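Local coordinates for protein glycoside hydrolase family 81 (Clostridium thermocellum, PDB 6FOP) that probably hydrolyses beta-1,3-glucans such as laminarin as an endo-acting family 81 glycoside hydrolase of the cellulosome, at residues A[333-336]-A[340-343]; A[376-379]-A[385-388]; A[389-394]-A[418-423]. All coordinates share one frame; numbering follows the deposited sequence.

Contact 1: residues A[333-336]-A[340-343]; sequences APVA and YWFG
At the start of helix 339-359, in the family 81 C-terminal domain, the loop arriving from helix 317-329 folds back so that Pro-334 and Ala-336 pack against Phe-342 and Trp-341 in the first turn of the helix. The CB of Ala-336 meets the CB of Trp-341 at 3.6 Å, where the indole leaves the backbone. Trp-341 carries CG anti to its carbonyl carbon (chi1 -74°), which leads the ring away past Val-335; that valine lies near the six-membered part of the indole, but the modelled approach there is too close to be trusted. At the next residue of the helix, Pro-334 and Phe-342 lie side by side, with the proline CG 4.1 Å from Phe-342 CE2. The polar link is a water: it accepts from the backbone N of Val-335 at 3.0 Å and donates to Trp-341 O at 2.7 Å, sitting at the indole edge and in its plane. Outside the contact, Trp-341 NE1 is hydrogen-bonded to the hydroxyl of Tyr-407, and the backbone N of Trp-341 to Asp-338 OD2. The loop is thus held to the helix by the Ala-336 and Pro-334 contacts and by one bridging water, without a direct hydrogen bond between these two segments.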
ATOM      1  N   ALA A 333     -11.264  13.912  25.234  1.00 20.62           N
ATOM      2  CA  ALA A 333      -9.944  14.584  25.370  1.00 23.07           C
ATOM      3  C   ALA A 333      -8.885  14.036  24.382  1.00 20.92           C
ATOM      4  O   ALA A 333      -7.908  13.404  24.768  1.00 21.49           O
ATOM      5  CB  ALA A 333      -9.455  14.459  26.816  1.00 24.79           C
ATOM      6  N   PRO A 334      -9.069  14.299  23.078  1.00 19.56           N
ATOM      7  CA  PRO A 334      -7.982  13.998  22.129  1.00 19.85           C
ATOM      8  C   PRO A 334      -6.750  14.839  22.480  1.00 19.99           C
ATOM      9  O   PRO A 334      -6.883  15.944  23.033  1.00 21.73           O
ATOM     10  CB  PRO A 334      -8.566  14.406  20.774  1.00 19.60           C
ATOM     11  CG  PRO A 334      -9.668  15.363  21.100  1.00 21.20           C
ATOM     12  CD  PRO A 334     -10.212  14.974  22.435  1.00 20.64           C
ATOM     13  N   VAL A 335      -5.559  14.326  22.157  1.00 21.77           N
ATOM     14  CA  VAL A 335      -4.339  15.077  22.462  1.00 23.93           C
ATOM     15  C   VAL A 335      -4.168  16.275  21.520  1.00 19.58           C
ATOM     16  O   VAL A 335      -3.525  17.249  21.870  1.00 21.13           O
ATOM     17  CB  VAL A 335      -3.083  14.199  22.462  1.00 29.10           C
ATOM     18  CG1 VAL A 335      -3.227  13.017  23.430  1.00 31.42           C
ATOM     19  CG2 VAL A 335      -2.747  13.757  21.072  1.00 32.04           C
ATOM     20  N   ALA A 336      -4.761  16.193  20.327  1.00 19.22           N
ATOM     21  CA  ALA A 336      -4.759  17.298  19.364  1.00 19.64           C
ATOM     22  C   ALA A 336      -5.929  17.058  18.423  1.00 18.10           C
ATOM     23  O   ALA A 336      -6.499  15.957  18.405  1.00 18.47           O
ATOM     24  CB  ALA A 336      -3.421  17.384  18.618  1.00 19.70           C
ATOM     25  N   TYR A 340      -5.191  13.757  12.007  1.00 14.17           N
ATOM     26  CA  TYR A 340      -4.413  12.610  12.422  1.00 13.86           C
ATOM     27  C   TYR A 340      -4.598  12.282  13.926  1.00 13.96           C
ATOM     28  O   TYR A 340      -4.940  11.157  14.300  1.00 14.37           O
ATOM     29  CB  TYR A 340      -2.927  12.764  12.092  1.00 14.15           C
ATOM     30  CG  TYR A 340      -2.155  11.532  12.486  1.00 13.44           C
ATOM     31  CD1 TYR A 340      -2.316  10.336  11.813  1.00 14.11           C
ATOM     32  CD2 TYR A 340      -1.350  11.545  13.606  1.00 14.49           C
ATOM     33  CE1 TYR A 340      -1.670   9.194  12.219  1.00 14.31           C
ATOM     34  CE2 TYR A 340      -0.707  10.415  14.026  1.00 14.65           C
ATOM     35  CZ  TYR A 340      -0.862   9.242  13.333  1.00 13.89           C
ATOM     36  OH  TYR A 340      -0.223   8.133  13.735  1.00 14.98           O
ATOM     37  N   TRP A 341      -4.362  13.280  14.762  1.00 13.81           N
ATOM     38  CA  TRP A 341      -4.427  13.050  16.202  1.00 13.44           C
ATOM     39  C   TRP A 341      -5.885  12.834  16.629  1.00 14.24           C
ATOM     40  O   TRP A 341      -6.133  12.058  17.544  1.00 14.74           O
ATOM     41  CB  TRP A 341      -3.703  14.194  16.950  1.00 13.78           C
ATOM     42  CG  TRP A 341      -2.221  14.052  16.812  1.00 14.65           C
ATOM     43  CD1 TRP A 341      -1.406  14.707  15.934  1.00 14.58           C
ATOM     44  CD2 TRP A 341      -1.395  13.128  17.514  1.00 14.89           C
ATOM     45  NE1 TRP A 341      -0.135  14.236  16.032  1.00 15.61           N
ATOM     46  CE2 TRP A 341      -0.084  13.285  17.016  1.00 15.53           C
ATOM     47  CE3 TRP A 341      -1.627  12.203  18.534  1.00 17.15           C
ATOM     48  CZ2 TRP A 341       0.982  12.533  17.481  1.00 17.42           C
ATOM     49  CZ3 TRP A 341      -0.572  11.491  19.013  1.00 18.37           C
ATOM     50  CH2 TRP A 341       0.726  11.644  18.476  1.00 19.09           C
ATOM     51  N   PHE A 342      -6.840  13.489  15.969  1.00 13.53           N
ATOM     52  CA  PHE A 342      -8.245  13.228  16.262  1.00 14.35           C
ATOM     53  C   PHE A 342      -8.541  11.781  15.911  1.00 13.34           C
ATOM     54  O   PHE A 342      -9.204  11.063  16.661  1.00 14.26           O
ATOM     55  CB  PHE A 342      -9.171  14.181  15.519  1.00 15.67           C
ATOM     56  CG  PHE A 342     -10.490  14.369  16.225  1.00 17.32           C
ATOM     57  CD1 PHE A 342     -11.441  13.403  16.167  1.00 18.63           C
ATOM     58  CD2 PHE A 342     -10.729  15.495  17.006  1.00 20.16           C
ATOM     59  CE1 PHE A 342     -12.626  13.524  16.882  1.00 19.22           C
ATOM     60  CE2 PHE A 342     -11.921  15.641  17.714  1.00 21.37           C
ATOM     61  CZ  PHE A 342     -12.860  14.642  17.650  1.00 20.13           C
ATOM     62  N   GLY A 343      -8.029  11.341  14.756  1.00 13.65           N
ATOM     63  CA  GLY A 343      -8.158   9.943  14.393  1.00 13.73           C
ATOM     64  C   GLY A 343      -7.608   8.989  15.432  1.00 13.39           C
ATOM     65  O   GLY A 343      -8.260   7.991  15.810  1.00 13.58           O
TER
HETATM   66  O   HOH W   1      -5.293  12.194  20.105  1.00 19.80           O

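Contact 2: residues A[376-379]-A[385-388]; sequences LEDW and GETA. With CA (calcium ion), chain C; CA (calcium ion), chain D; ACT (acetate ion), chain X.
Asp-378 and Glu-386 both set CG anti to the backbone N, at chi1 -173° and -168°, and beyond CG the glutamate chain stays extended, so that it reaches from the loop to the carboxylate of Asp-378 at the end of helix 362-379. The two acids come together through metal: Asp-378 OD1 and Glu-386 OE2 stand 2.9 Å apart, and each of these oxygens bridges the same two calcium ions. The first calcium is chelated by both carboxylate oxygens of Glu-386 and takes OD1 of Asp-378 as well, while the backbone O of Asp-378 joins from the last turn of the helix at 2.4 Å. Thr-381 O and Lys-389 O also bind this ion. The second calcium reverses the roles, since it is Asp-378 that is bidentate, with OD1 and OD2 each 2.6 Å from the ion, and Glu-386 that gives OE2 alone, at 2.4 Å. This is a carboxylate-bridged dinuclear calcium site, closing the loop between helix 362-379 and strand 390-394. Four waters bring the second ion to seven ligands, consistent with a side facing solvent; one of them also donates to Ala-388 O at 2.7 Å, tying the loop backbone to the metal shell. Close approach of two carboxylates would otherwise be unfavourable, and the paired dications probably offset their charge and keep both acids ionised. Glu-386 OE1 has a further partner in the backbone N of Lys-383, which helps to fix the turn of that carboxylate. Farther along the loop, Thr-387 OG1 donates to an acetate ion, probably from the crystallisation liquor, with 3.1 Å between OG1 and its OXT.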
ATOM      1  N   LEU A 376     -17.893  12.428  14.832  1.00 13.81           N
ATOM      2  CA  LEU A 376     -18.024  12.065  13.424  1.00 14.41           C
ATOM      3  C   LEU A 376     -19.090  12.916  12.738  1.00 14.97           C
ATOM      4  O   LEU A 376     -18.895  13.380  11.619  1.00 16.16           O
ATOM      5  CB  LEU A 376     -18.289  10.574  13.229  1.00 15.11           C
ATOM      6  CG  LEU A 376     -17.086   9.685  13.500  1.00 15.35           C
ATOM      7  CD1 LEU A 376     -17.516   8.245  13.389  1.00 18.12           C
ATOM      8  CD2 LEU A 376     -15.896   9.994  12.583  1.00 17.15           C
ATOM      9  N   GLU A 377     -20.214  13.151  13.414  1.00 15.03           N
ATOM     10  CA  GLU A 377     -21.279  13.958  12.820  1.00 15.99           C
ATOM     11  C   GLU A 377     -20.769  15.393  12.580  1.00 15.30           C
ATOM     12  O   GLU A 377     -21.058  15.986  11.554  1.00 18.26           O
ATOM     13  CB  GLU A 377     -22.526  13.940  13.704  1.00 16.59           C
ATOM     14  CG  GLU A 377     -23.169  12.557  13.807  1.00 18.19           C
ATOM     15  CD  GLU A 377     -24.256  12.446  14.854  1.00 19.86           C
ATOM     16  OE1 GLU A 377     -24.785  13.484  15.292  1.00 27.79           O
ATOM     17  OE2 GLU A 377     -24.602  11.296  15.207  1.00 20.57           O
ATOM     18  N   ASP A 378     -19.946  15.913  13.488  1.00 16.08           N
ATOM     19  CA  ASP A 378     -19.331  17.245  13.318  1.00 15.51           C
ATOM     20  C   ASP A 378     -18.356  17.213  12.110  1.00 16.49           C
ATOM     21  O   ASP A 378     -18.486  18.003  11.164  1.00 16.35           O
ATOM     22  CB  ASP A 378     -18.648  17.706  14.631  1.00 16.28           C
ATOM     23  CG  ASP A 378     -18.145  19.137  14.580  1.00 17.61           C
ATOM     24  OD1 ASP A 378     -18.045  19.768  13.485  1.00 18.09           O
ATOM     25  OD2 ASP A 378     -17.860  19.679  15.678  1.00 21.70           O
ATOM     26  N   TRP A 379     -17.411  16.286  12.131  1.00 14.66           N
ATOM     27  CA  TRP A 379     -16.464  16.199  11.019  1.00 15.54           C
ATOM     28  C   TRP A 379     -17.167  16.037   9.692  1.00 15.68           C
ATOM     29  O   TRP A 379     -16.683  16.560   8.685  1.00 15.52           O
ATOM     30  CB  TRP A 379     -15.439  15.080  11.243  1.00 15.67           C
ATOM     31  CG  TRP A 379     -14.284  15.458  12.146  1.00 15.50           C
ATOM     32  CD1 TRP A 379     -14.165  15.235  13.497  1.00 15.28           C
ATOM     33  CD2 TRP A 379     -13.084  16.121  11.759  1.00 15.36           C
ATOM     34  NE1 TRP A 379     -12.979  15.712  13.948  1.00 16.56           N
ATOM     35  CE2 TRP A 379     -12.282  16.245  12.896  1.00 15.77           C
ATOM     36  CE3 TRP A 379     -12.597  16.599  10.538  1.00 15.64           C
ATOM     37  CZ2 TRP A 379     -11.027  16.869  12.856  1.00 17.14           C
ATOM     38  CZ3 TRP A 379     -11.377  17.204  10.500  1.00 16.85           C
ATOM     39  CH2 TRP A 379     -10.590  17.319  11.636  1.00 17.04           C
ATOM     40  N   GLY A 385     -18.729  29.114   7.395  1.00 28.06           N
ATOM     41  CA  GLY A 385     -17.800  29.799   8.290  1.00 27.90           C
ATOM     42  C   GLY A 385     -17.069  28.917   9.281  1.00 25.09           C
ATOM     43  O   GLY A 385     -16.270  29.428  10.069  1.00 28.03           O
ATOM     44  N   GLU A 386     -17.311  27.603   9.252  1.00 23.97           N
ATOM     45  CA  GLU A 386     -16.632  26.692  10.166  1.00 22.17           C
ATOM     46  C   GLU A 386     -15.194  26.548   9.689  1.00 22.39           C
ATOM     47  O   GLU A 386     -14.957  26.451   8.488  1.00 24.75           O
ATOM     48  CB  GLU A 386     -17.331  25.335  10.181  1.00 20.92           C
ATOM     49  CG  GLU A 386     -16.890  24.414  11.293  1.00 20.34           C
ATOM     50  CD  GLU A 386     -17.612  23.069  11.290  1.00 20.77           C
ATOM     51  OE1 GLU A 386     -18.055  22.600  10.212  1.00 19.01           O
ATOM     52  OE2 GLU A 386     -17.697  22.424  12.362  1.00 20.69           O
ATOM     53  N   THR A 387     -14.236  26.562  10.606  1.00 21.54           N
ATOM     54  CA  THR A 387     -12.828  26.448  10.227  1.00 24.81           C
ATOM     55  C   THR A 387     -12.135  25.192  10.700  1.00 25.22           C
ATOM     56  O   THR A 387     -10.994  24.918  10.276  1.00 29.76           O
ATOM     57  CB  THR A 387     -12.038  27.639  10.761  1.00 27.36           C
ATOM     58  OG1 THR A 387     -12.210  27.721  12.174  1.00 30.31           O
ATOM     59  CG2 THR A 387     -12.527  28.923  10.109  1.00 28.21           C
ATOM     60  N   ALA A 388     -12.792  24.430  11.570  1.00 24.25           N
ATOM     61  CA  ALA A 388     -12.257  23.170  12.047  1.00 23.43           C
ATOM     62  C   ALA A 388     -13.355  22.126  12.084  1.00 19.87           C
ATOM     63  O   ALA A 388     -14.516  22.445  12.294  1.00 22.36           O
ATOM     64  CB  ALA A 388     -11.667  23.337  13.431  1.00 26.13           C
TER
HETATM   65 CA    CA C 802     -18.239  20.343  11.219  1.00 17.42          CA
HETATM   66 CA    CA D 803     -18.003  22.050  14.670  0.66 22.47          CA
HETATM   67  C   ACT X 823     -10.000  27.791  15.168  1.00 44.19           C
HETATM   68  O   ACT X 823      -8.889  27.870  15.771  1.00 40.91           O
HETATM   69  OXT ACT X 823     -10.335  26.801  14.473  1.00 43.61           O
HETATM   70  CH3 ACT X 823     -10.973  28.931  15.288  1.00 45.51           C
HETATM   71  O   HOH W   2     -15.876  22.612  14.652  1.00 28.20           O
HETATM   72  O   HOH W   3     -18.046  22.546  16.923  1.00 34.02           O
HETATM   73  O   HOH W   4     -20.358  21.784  14.622  1.00 34.84           O
HETATM   74  O   HOH W   5     -18.788  24.331  14.680  1.00 37.00           O

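Contact 3: residues A[389-394]-A[418-423]; sequences KLFYYD and FHYGYF. With CA (calcium ion), chain C.
Strand 390-394 runs past helix 416-433 with a wide gap between the backbones, the closest pair of CA atoms, those of Phe-391 and Tyr-420, being 11.3 Å apart. Large aromatic side chains span that distance. Phe-391 and Tyr-420 come from facing backbones and pass alongside one another, pointing opposite ways, which brings CE1 of Phe-391 to 3.7 Å from CE1 of Tyr-420 and to 3.8 Å from its CZ. The pair is an offset edge-to-face stack: the edge of Phe-391 is turned toward the tyrosine face, with the planes at 84° and the ring centroids 5.5 Å apart. In Phe-391, CG lies anti to the carbonyl carbon (chi1 -73°), a setting that sends the ring from the strand toward the helix. One helical turn on from Tyr-420, Phe-423 comes to the same phenylalanine edge, its CE2 4.4 Å from Phe-391 CZ, so the ring is fitted against two successive positions of one helix face. The strand forms an antiparallel hairpin with 399-403, and at its start two residues, Lys-389 and Leu-390, stand against the single Tyr-403 of the other strand, a G1 beta bulge. There Lys-389, with positive phi, directs its backbone O to a calcium ion at 2.3 Å. The hydroxyl of Tyr-420 is hydrogen-bonded to Leu-400 O in the partner strand of the hairpin, a polar tie alongside the aromatic stack in this buried region. Leu-450 of helix 440-455 also packs on both Phe-391 and Phe-423.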
ATOM      1  N   LYS A 389     -12.948  20.886  11.871  1.00 17.84           N
ATOM      2  CA  LYS A 389     -13.805  19.729  11.895  1.00 17.88           C
ATOM      3  C   LYS A 389     -14.767  19.774  10.718  1.00 16.48           C
ATOM      4  O   LYS A 389     -15.977  19.855  10.857  1.00 16.81           O
ATOM      5  CB  LYS A 389     -14.517  19.498  13.245  1.00 18.63           C
ATOM      6  CG  LYS A 389     -13.589  19.447  14.435  1.00 21.90           C
ATOM      7  CD  LYS A 389     -14.370  19.158  15.718  1.00 24.31           C
ATOM      8  CE  LYS A 389     -13.428  18.918  16.886  1.00 29.60           C
ATOM      9  NZ  LYS A 389     -12.534  20.076  17.172  1.00 35.14           N
ATOM     10  N   LEU A 390     -14.158  19.672   9.543  1.00 16.46           N
ATOM     11  CA  LEU A 390     -14.889  19.676   8.279  1.00 16.77           C
ATOM     12  C   LEU A 390     -14.001  19.069   7.207  1.00 16.39           C
ATOM     13  O   LEU A 390     -12.763  19.003   7.364  1.00 15.94           O
ATOM     14  CB  LEU A 390     -15.317  21.100   7.866  1.00 18.51           C
ATOM     15  CG  LEU A 390     -14.117  22.043   7.642  1.00 22.09           C
ATOM     16  CD1 LEU A 390     -13.756  22.200   6.172  1.00 22.42           C
ATOM     17  CD2 LEU A 390     -14.228  23.359   8.338  1.00 28.32           C
ATOM     18  N   PHE A 391     -14.650  18.629   6.137  1.00 16.04           N
ATOM     19  CA  PHE A 391     -13.975  18.142   4.930  1.00 16.20           C
ATOM     20  C   PHE A 391     -14.208  19.084   3.763  1.00 17.38           C
ATOM     21  O   PHE A 391     -15.333  19.511   3.519  1.00 18.03           O
ATOM     22  CB  PHE A 391     -14.405  16.699   4.572  1.00 16.90           C
ATOM     23  CG  PHE A 391     -13.810  15.661   5.511  1.00 16.10           C
ATOM     24  CD1 PHE A 391     -12.508  15.217   5.344  1.00 16.99           C
ATOM     25  CD2 PHE A 391     -14.524  15.198   6.606  1.00 17.17           C
ATOM     26  CE1 PHE A 391     -11.943  14.313   6.220  1.00 16.53           C
ATOM     27  CE2 PHE A 391     -13.961  14.291   7.479  1.00 17.40           C
ATOM     28  CZ  PHE A 391     -12.665  13.871   7.306  1.00 16.21           C
ATOM     29  N   TYR A 392     -13.115  19.367   3.050  1.00 17.16           N
ATOM     30  CA  TYR A 392     -13.075  20.223   1.870  1.00 17.72           C
ATOM     31  C   TYR A 392     -12.734  19.376   0.658  1.00 17.50           C
ATOM     32  O   TYR A 392     -11.841  18.539   0.729  1.00 17.72           O
ATOM     33  CB  TYR A 392     -11.963  21.270   2.098  1.00 18.81           C
ATOM     34  CG  TYR A 392     -11.580  22.082   0.892  1.00 18.73           C
ATOM     35  CD1 TYR A 392     -12.273  23.224   0.562  1.00 19.20           C
ATOM     36  CD2 TYR A 392     -10.485  21.725   0.108  1.00 19.08           C
ATOM     37  CE1 TYR A 392     -11.923  23.975  -0.541  1.00 18.79           C
ATOM     38  CE2 TYR A 392     -10.121  22.473  -0.997  1.00 20.39           C
ATOM     39  CZ  TYR A 392     -10.835  23.608  -1.312  1.00 19.99           C
ATOM     40  OH  TYR A 392     -10.494  24.382  -2.402  1.00 21.35           O
ATOM     41  N   TYR A 393     -13.405  19.621  -0.466  1.00 16.99           N
ATOM     42  CA  TYR A 393     -13.090  18.906  -1.707  1.00 17.72           C
ATOM     43  C   TYR A 393     -12.283  19.823  -2.618  1.00 18.35           C
ATOM     44  O   TYR A 393     -12.748  20.921  -2.990  1.00 19.31           O
ATOM     45  CB  TYR A 393     -14.358  18.477  -2.422  1.00 17.33           C
ATOM     46  CG  TYR A 393     -14.077  17.686  -3.676  1.00 17.43           C
ATOM     47  CD1 TYR A 393     -13.678  16.358  -3.627  1.00 17.57           C
ATOM     48  CD2 TYR A 393     -14.238  18.244  -4.920  1.00 17.51           C
ATOM     49  CE1 TYR A 393     -13.405  15.644  -4.776  1.00 18.21           C
ATOM     50  CE2 TYR A 393     -13.957  17.536  -6.060  1.00 17.98           C
ATOM     51  CZ  TYR A 393     -13.553  16.232  -5.994  1.00 17.54           C
ATOM     52  OH  TYR A 393     -13.319  15.562  -7.181  1.00 19.37           O
ATOM     53  N   ASP A 394     -11.055  19.393  -2.923  1.00 18.09           N
ATOM     54  CA  ASP A 394     -10.213  20.053  -3.909  1.00 17.26           C
ATOM     55  C   ASP A 394     -10.559  19.485  -5.280  1.00 17.85           C
ATOM     56  O   ASP A 394     -10.413  18.288  -5.491  1.00 17.58           O
ATOM     57  CB  ASP A 394      -8.746  19.826  -3.552  1.00 18.01           C
ATOM     58  CG  ASP A 394      -7.785  20.455  -4.558  1.00 19.12           C
ATOM     59  OD1 ASP A 394      -7.748  20.022  -5.724  1.00 21.21           O
ATOM     60  OD2 ASP A 394      -7.076  21.396  -4.177  1.00 21.25           O
ATOM     61  N   PHE A 418      -3.704   6.777   6.399  1.00 11.84           N
ATOM     62  CA  PHE A 418      -3.380   6.718   7.825  1.00 12.17           C
ATOM     63  C   PHE A 418      -4.416   7.523   8.615  1.00 12.60           C
ATOM     64  O   PHE A 418      -4.906   7.068   9.665  1.00 13.38           O
ATOM     65  CB  PHE A 418      -2.014   7.336   8.109  1.00 12.87           C
ATOM     66  CG  PHE A 418      -0.839   6.661   7.425  1.00 12.85           C
ATOM     67  CD1 PHE A 418      -0.865   5.341   7.021  1.00 11.58           C
ATOM     68  CD2 PHE A 418       0.342   7.374   7.283  1.00 13.82           C
ATOM     69  CE1 PHE A 418       0.273   4.743   6.500  1.00 12.99           C
ATOM     70  CE2 PHE A 418       1.455   6.795   6.724  1.00 13.92           C
ATOM     71  CZ  PHE A 418       1.415   5.475   6.341  1.00 13.10           C
ATOM     72  N   HIS A 419      -4.704   8.744   8.178  1.00 12.50           N
ATOM     73  CA  HIS A 419      -5.608   9.594   8.941  1.00 13.88           C
ATOM     74  C   HIS A 419      -7.015   9.021   8.916  1.00 13.18           C
ATOM     75  O   HIS A 419      -7.681   8.874   9.956  1.00 13.88           O
ATOM     76  CB  HIS A 419      -5.702  11.000   8.364  1.00 15.28           C
ATOM     77  CG  HIS A 419      -4.499  11.869   8.496  1.00 14.94           C
ATOM     78  ND1 HIS A 419      -3.196  11.484   8.286  1.00 18.80           N
ATOM     79  CD2 HIS A 419      -4.456  13.199   8.728  1.00 14.00           C
ATOM     80  CE1 HIS A 419      -2.409  12.546   8.395  1.00 15.41           C
ATOM     81  NE2 HIS A 419      -3.151  13.590   8.659  1.00 18.06           N
ATOM     82  N   TYR A 420      -7.513   8.755   7.718  1.00 13.69           N
ATOM     83  CA  TYR A 420      -8.916   8.413   7.568  1.00 12.85           C
ATOM     84  C   TYR A 420      -9.228   6.992   8.032  1.00 13.38           C
ATOM     85  O   TYR A 420     -10.366   6.706   8.363  1.00 14.12           O
ATOM     86  CB  TYR A 420      -9.383   8.645   6.147  1.00 13.49           C
ATOM     87  CG  TYR A 420      -9.263  10.072   5.643  1.00 13.82           C
ATOM     88  CD1 TYR A 420      -8.930  11.125   6.457  1.00 15.14           C
ATOM     89  CD2 TYR A 420      -9.445  10.340   4.286  1.00 14.31           C
ATOM     90  CE1 TYR A 420      -8.793  12.410   5.974  1.00 15.82           C
ATOM     91  CE2 TYR A 420      -9.300  11.600   3.791  1.00 15.12           C
ATOM     92  CZ  TYR A 420      -8.956  12.640   4.621  1.00 15.46           C
ATOM     93  OH  TYR A 420      -8.794  13.912   4.162  1.00 18.72           O
ATOM     94  N   GLY A 421      -8.249   6.105   8.068  1.00 13.68           N
ATOM     95  CA  GLY A 421      -8.470   4.759   8.568  1.00 13.16           C
ATOM     96  C   GLY A 421      -9.052   4.755   9.982  1.00 13.38           C
ATOM     97  O   GLY A 421      -9.909   3.937  10.293  1.00 13.25           O
ATOM     98  N   TYR A 422      -8.573   5.676  10.825  1.00 12.54           N
ATOM     99  CA  TYR A 422      -9.100   5.790  12.179  1.00 12.04           C
ATOM    100  C   TYR A 422     -10.562   6.242  12.190  1.00 12.24           C
ATOM    101  O   TYR A 422     -11.371   5.741  12.986  1.00 13.28           O
ATOM    102  CB  TYR A 422      -8.258   6.759  12.995  1.00 12.23           C
ATOM    103  CG  TYR A 422      -6.873   6.270  13.334  1.00 12.91           C
ATOM    104  CD1 TYR A 422      -6.668   5.247  14.251  1.00 13.30           C
ATOM    105  CD2 TYR A 422      -5.729   6.860  12.771  1.00 12.25           C
ATOM    106  CE1 TYR A 422      -5.396   4.825  14.583  1.00 13.46           C
ATOM    107  CE2 TYR A 422      -4.441   6.431  13.110  1.00 13.48           C
ATOM    108  CZ  TYR A 422      -4.273   5.399  14.008  1.00 12.68           C
ATOM    109  OH  TYR A 422      -3.019   4.952  14.354  1.00 13.54           O
ATOM    110  N   PHE A 423     -10.908   7.204  11.333  1.00 12.63           N
ATOM    111  CA  PHE A 423     -12.300   7.670  11.214  1.00 12.37           C
ATOM    112  C   PHE A 423     -13.198   6.523  10.740  1.00 12.91           C
ATOM    113  O   PHE A 423     -14.311   6.326  11.251  1.00 13.48           O
ATOM    114  CB  PHE A 423     -12.430   8.850  10.219  1.00 13.50           C
ATOM    115  CG  PHE A 423     -11.946  10.175  10.733  1.00 13.96           C
ATOM    116  CD1 PHE A 423     -10.593  10.422  10.959  1.00 13.89           C
ATOM    117  CD2 PHE A 423     -12.839  11.206  10.967  1.00 16.41           C
ATOM    118  CE1 PHE A 423     -10.154  11.647  11.438  1.00 15.26           C
ATOM    119  CE2 PHE A 423     -12.412  12.438  11.434  1.00 16.71           C
ATOM    120  CZ  PHE A 423     -11.059  12.657  11.698  1.00 16.13           C
TER
HETATM  121 CA    CA C 802     -18.239  20.343  11.219  1.00 17.42          CA

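The three contacts follow one another along the chain within the family 81 C-terminal domain, contact 1 closing before contact 2 opens and contact 2 before contact 3. Their centres lie about 14 Å (1 and 2), 13 Å (1 and 3) and 11 Å (2 and 3) apart. Helices 339-359 and 362-379 are consecutive, and Phe-342 meets Trp-379 edge-to-face where contacts 1 and 2 join. Trp-379 in turn packs edge-to-face on Phe-423 of contact 3. Contacts 2 and 3 share a calcium ion, so the metal site links the end of helix 362-379 to the start of the hairpin, where Phe-391 packs on helix 416-433.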